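Local coordinates for protein 2-dehydro-3-deoxyphosphogluconate aldolase (Vibrio fischeri, PDB 3NZR) that is named as an aldolase of the KDGP aldolase family, probably with a TIM-barrel fold, at residues I94-T99 / S113-L118. Sequence-based numbering, arbitrary orientation.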
ATOM      1  N   ILE A  94      -9.685 -12.224  -1.785  1.00 14.67           N
ATOM      2  CA  ILE A  94     -10.069 -10.885  -1.438  1.00 13.55           C
ATOM      3  C   ILE A  94      -9.865  -9.950  -2.634  1.00 14.91           C
ATOM      4  O   ILE A  94      -8.795  -9.973  -3.225  1.00 14.59           O
ATOM      5  CB  ILE A  94      -9.184 -10.425  -0.316  1.00 14.33           C
ATOM      6  CG1 ILE A  94      -9.392 -11.291   0.922  1.00 14.12           C
ATOM      7  CG2 ILE A  94      -9.512  -8.987   0.110  1.00 15.72           C
ATOM      8  CD1 ILE A  94      -8.290 -11.169   2.009  1.00 13.93           C
ATOM      9  N   ASN A  95     -10.837  -9.116  -2.988  1.00 15.01           N
ATOM     10  CA  ASN A  95     -10.698  -8.159  -4.079  1.00 14.94           C
ATOM     11  C   ASN A  95     -10.306  -6.873  -3.455  1.00 16.31           C
ATOM     12  O   ASN A  95     -10.939  -6.459  -2.445  1.00 18.65           O
ATOM     13  CB  ASN A  95     -12.009  -7.942  -4.768  1.00 14.81           C
ATOM     14  CG  ASN A  95     -12.451  -9.140  -5.564  1.00 18.16           C
ATOM     15  OD1 ASN A  95     -12.083  -9.285  -6.751  1.00 21.90           O
ATOM     16  ND2 ASN A  95     -13.287  -9.960  -4.972  1.00 17.53           N
ATOM     17  N   GLN A  96      -9.309  -6.197  -3.986  1.00 14.76           N
ATOM     18  CA  GLN A  96      -8.898  -4.918  -3.449  1.00 13.32           C
ATOM     19  C   GLN A  96      -8.564  -3.933  -4.509  1.00 14.64           C
ATOM     20  O   GLN A  96      -8.226  -4.278  -5.646  1.00 15.38           O
ATOM     21  CB  GLN A  96      -7.788  -5.008  -2.452  1.00 13.23           C
ATOM     22  CG  GLN A  96      -8.253  -5.190  -0.994  1.00 13.33           C
ATOM     23  CD  GLN A  96      -9.082  -4.095  -0.464  1.00 13.58           C
ATOM     24  OE1 GLN A  96      -9.158  -3.011  -1.062  1.00 15.84           O
ATOM     25  NE2 GLN A  96      -9.697  -4.319   0.701  1.00 15.29           N
ATOM     26  N   VAL A  97      -8.723  -2.682  -4.148  1.00 14.91           N
ATOM     27  CA  VAL A  97      -8.128  -1.597  -4.958  1.00 15.68           C
ATOM     28  C   VAL A  97      -6.658  -1.454  -4.599  1.00 17.07           C
ATOM     29  O   VAL A  97      -6.168  -1.922  -3.568  1.00 18.22           O
ATOM     30  CB  VAL A  97      -8.926  -0.276  -4.779  1.00 17.69           C
ATOM     31  CG1 VAL A  97     -10.378  -0.481  -5.374  1.00 15.68           C
ATOM     32  CG2 VAL A  97      -9.034   0.105  -3.279  1.00 16.44           C
ATOM     33  N   PHE A  98      -5.915  -0.765  -5.430  1.00 17.62           N
ATOM     34  CA  PHE A  98      -4.438  -0.720  -5.284  1.00 17.79           C
ATOM     35  C   PHE A  98      -4.026  -0.298  -3.884  1.00 17.99           C
ATOM     36  O   PHE A  98      -3.123  -0.885  -3.312  1.00 18.37           O
ATOM     37  CB  PHE A  98      -3.864   0.219  -6.326  1.00 18.95           C
ATOM     38  CG  PHE A  98      -2.354   0.194  -6.447  1.00 19.77           C
ATOM     39  CD1 PHE A  98      -1.739  -0.712  -7.305  1.00 20.05           C
ATOM     40  CD2 PHE A  98      -1.567   1.125  -5.750  1.00 22.26           C
ATOM     41  CE1 PHE A  98      -0.373  -0.723  -7.434  1.00 20.19           C
ATOM     42  CE2 PHE A  98      -0.189   1.095  -5.872  1.00 23.48           C
ATOM     43  CZ  PHE A  98       0.389   0.180  -6.751  1.00 20.91           C
ATOM     44  N   THR A  99      -4.655   0.722  -3.333  1.00 19.27           N
ATOM     45  CA  THR A  99      -4.304   1.223  -2.035  1.00 17.36           C
ATOM     46  C   THR A  99      -4.778   0.402  -0.847  1.00 18.22           C
ATOM     47  O   THR A  99      -4.607   0.802   0.294  1.00 17.90           O
ATOM     48  CB  THR A  99      -4.945   2.678  -1.901  1.00 20.08           C
ATOM     49  OG1 THR A  99      -6.317   2.608  -2.303  1.00 19.62           O
ATOM     50  CG2 THR A  99      -4.279   3.749  -2.894  1.00 19.16           C
ATOM     51  N   SER A 113      -4.410 -16.479   1.716  1.00 21.61           N
ATOM     52  CA  SER A 113      -5.484 -15.805   0.970  1.00 21.32           C
ATOM     53  C   SER A 113      -4.915 -15.023  -0.201  1.00 20.68           C
ATOM     54  O   SER A 113      -3.863 -14.317  -0.077  1.00 19.68           O
ATOM     55  CB  SER A 113      -6.278 -14.849   1.810  1.00 21.85           C
ATOM     56  OG  SER A 113      -6.847 -15.419   2.994  1.00 24.55           O
ATOM     57  N   ILE A 114      -5.599 -15.145  -1.337  1.00 19.53           N
ATOM     58  CA  ILE A 114      -5.233 -14.422  -2.545  1.00 17.36           C
ATOM     59  C   ILE A 114      -5.746 -12.979  -2.362  1.00 16.76           C
ATOM     60  O   ILE A 114      -6.916 -12.781  -2.116  1.00 16.89           O
ATOM     61  CB  ILE A 114      -5.871 -15.071  -3.782  1.00 19.19           C
ATOM     62  CG1 ILE A 114      -5.321 -16.446  -3.989  1.00 22.05           C
ATOM     63  CG2 ILE A 114      -5.584 -14.215  -5.063  1.00 16.56           C
ATOM     64  CD1 ILE A 114      -6.212 -17.399  -4.641  1.00 21.34           C
ATOM     65  N   VAL A 115      -4.879 -11.982  -2.422  1.00 14.66           N
ATOM     66  CA  VAL A 115      -5.299 -10.578  -2.400  1.00 14.24           C
ATOM     67  C   VAL A 115      -4.988 -10.015  -3.798  1.00 14.35           C
ATOM     68  O   VAL A 115      -3.790  -9.864  -4.168  1.00 13.99           O
ATOM     69  CB  VAL A 115      -4.572  -9.766  -1.362  1.00 15.18           C
ATOM     70  CG1 VAL A 115      -5.146  -8.243  -1.369  1.00 14.57           C
ATOM     71  CG2 VAL A 115      -4.779 -10.356   0.068  1.00 14.20           C
ATOM     72  N   ASN A 116      -6.044  -9.665  -4.531  1.00 14.38           N
ATOM     73  CA  ASN A 116      -5.836  -9.008  -5.833  1.00 15.01           C
ATOM     74  C   ASN A 116      -5.714  -7.515  -5.732  1.00 14.43           C
ATOM     75  O   ASN A 116      -5.987  -6.937  -4.670  1.00 16.76           O
ATOM     76  CB  ASN A 116      -6.831  -9.512  -6.848  1.00 14.95           C
ATOM     77  CG  ASN A 116      -8.185  -8.909  -6.731  1.00 17.17           C
ATOM     78  OD1 ASN A 116      -8.368  -7.749  -6.265  1.00 18.15           O
ATOM     79  ND2 ASN A 116      -9.166  -9.637  -7.226  1.00 15.25           N
ATOM     80  N   GLY A 117      -5.181  -6.870  -6.735  1.00 13.66           N
ATOM     81  CA  GLY A 117      -5.094  -5.396  -6.771  1.00 15.46           C
ATOM     82  C   GLY A 117      -5.561  -4.835  -8.110  1.00 14.66           C
ATOM     83  O   GLY A 117      -5.054  -5.222  -9.185  1.00 17.50           O
ATOM     84  N   LEU A 118      -6.483  -3.887  -8.064  1.00 15.76           N
ATOM     85  CA  LEU A 118      -7.132  -3.344  -9.262  1.00 16.38           C
ATOM     86  C   LEU A 118      -6.284  -2.349  -9.944  1.00 17.26           C
ATOM     87  O   LEU A 118      -5.791  -1.378  -9.352  1.00 17.37           O
ATOM     88  CB  LEU A 118      -8.400  -2.670  -8.878  1.00 18.35           C
ATOM     89  CG  LEU A 118      -9.209  -1.944  -9.966  1.00 22.85           C
ATOM     90  CD1 LEU A 118      -9.681  -2.932 -10.875  1.00 27.80           C
ATOM     91  CD2 LEU A 118     -10.386  -1.260  -9.305  1.00 26.32           C
TER
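With its CG held between the backbone N and the carbonyl carbon (chi1 79°), N116 swings its amide across to the 94-99 segment, while N95 sets CG beside its own backbone N (chi1 -70°) and brings OD1 to meet it. The two amides join the loop just after strand 93-94 to the neighbouring parallel strand 114-119, in a TIM-barrel fold; helix 101-108 links the two strands as a beta-alpha-beta crossover. N116 uses both ends of its amide: OD1 accepts a fairly straight bond from the backbone Q96 N at 2.9 Å, and ND2 gives a hydrogen to N95 OD1 at 3.0 Å. The amide planes are turned 65° apart, and although N95 OD1 lies close to the plane of the N116 amide, ND2 sits above the N95 carbonyl plane. N116 ND2 also bonds E190 OE1, N95 OD1 also bonds K162 NZ, and N95 ND2 bonds V69 O; these links tie the pair to three further strands.

Before this pair the pairing is regular: I94 N bonds I114 O at 2.8 Å, and N116 N bonds I94 O at 3.1 Å. I94 and V115 point the same way, I94 CD1 lying 4.1 Å from V115 CG2, on the sheet face that packs against helix 101-108. Farther along, L118 N reaches Q96 O only through a weak, bent bond. Q96 itself leads away toward helix 79-89, where OE1 bonds S79 OG and also accepts from V97 N at 3.1 Å. At the far end of the contact, V97 CG1 touches the L118 branch tip CD2 at 4.0 Å.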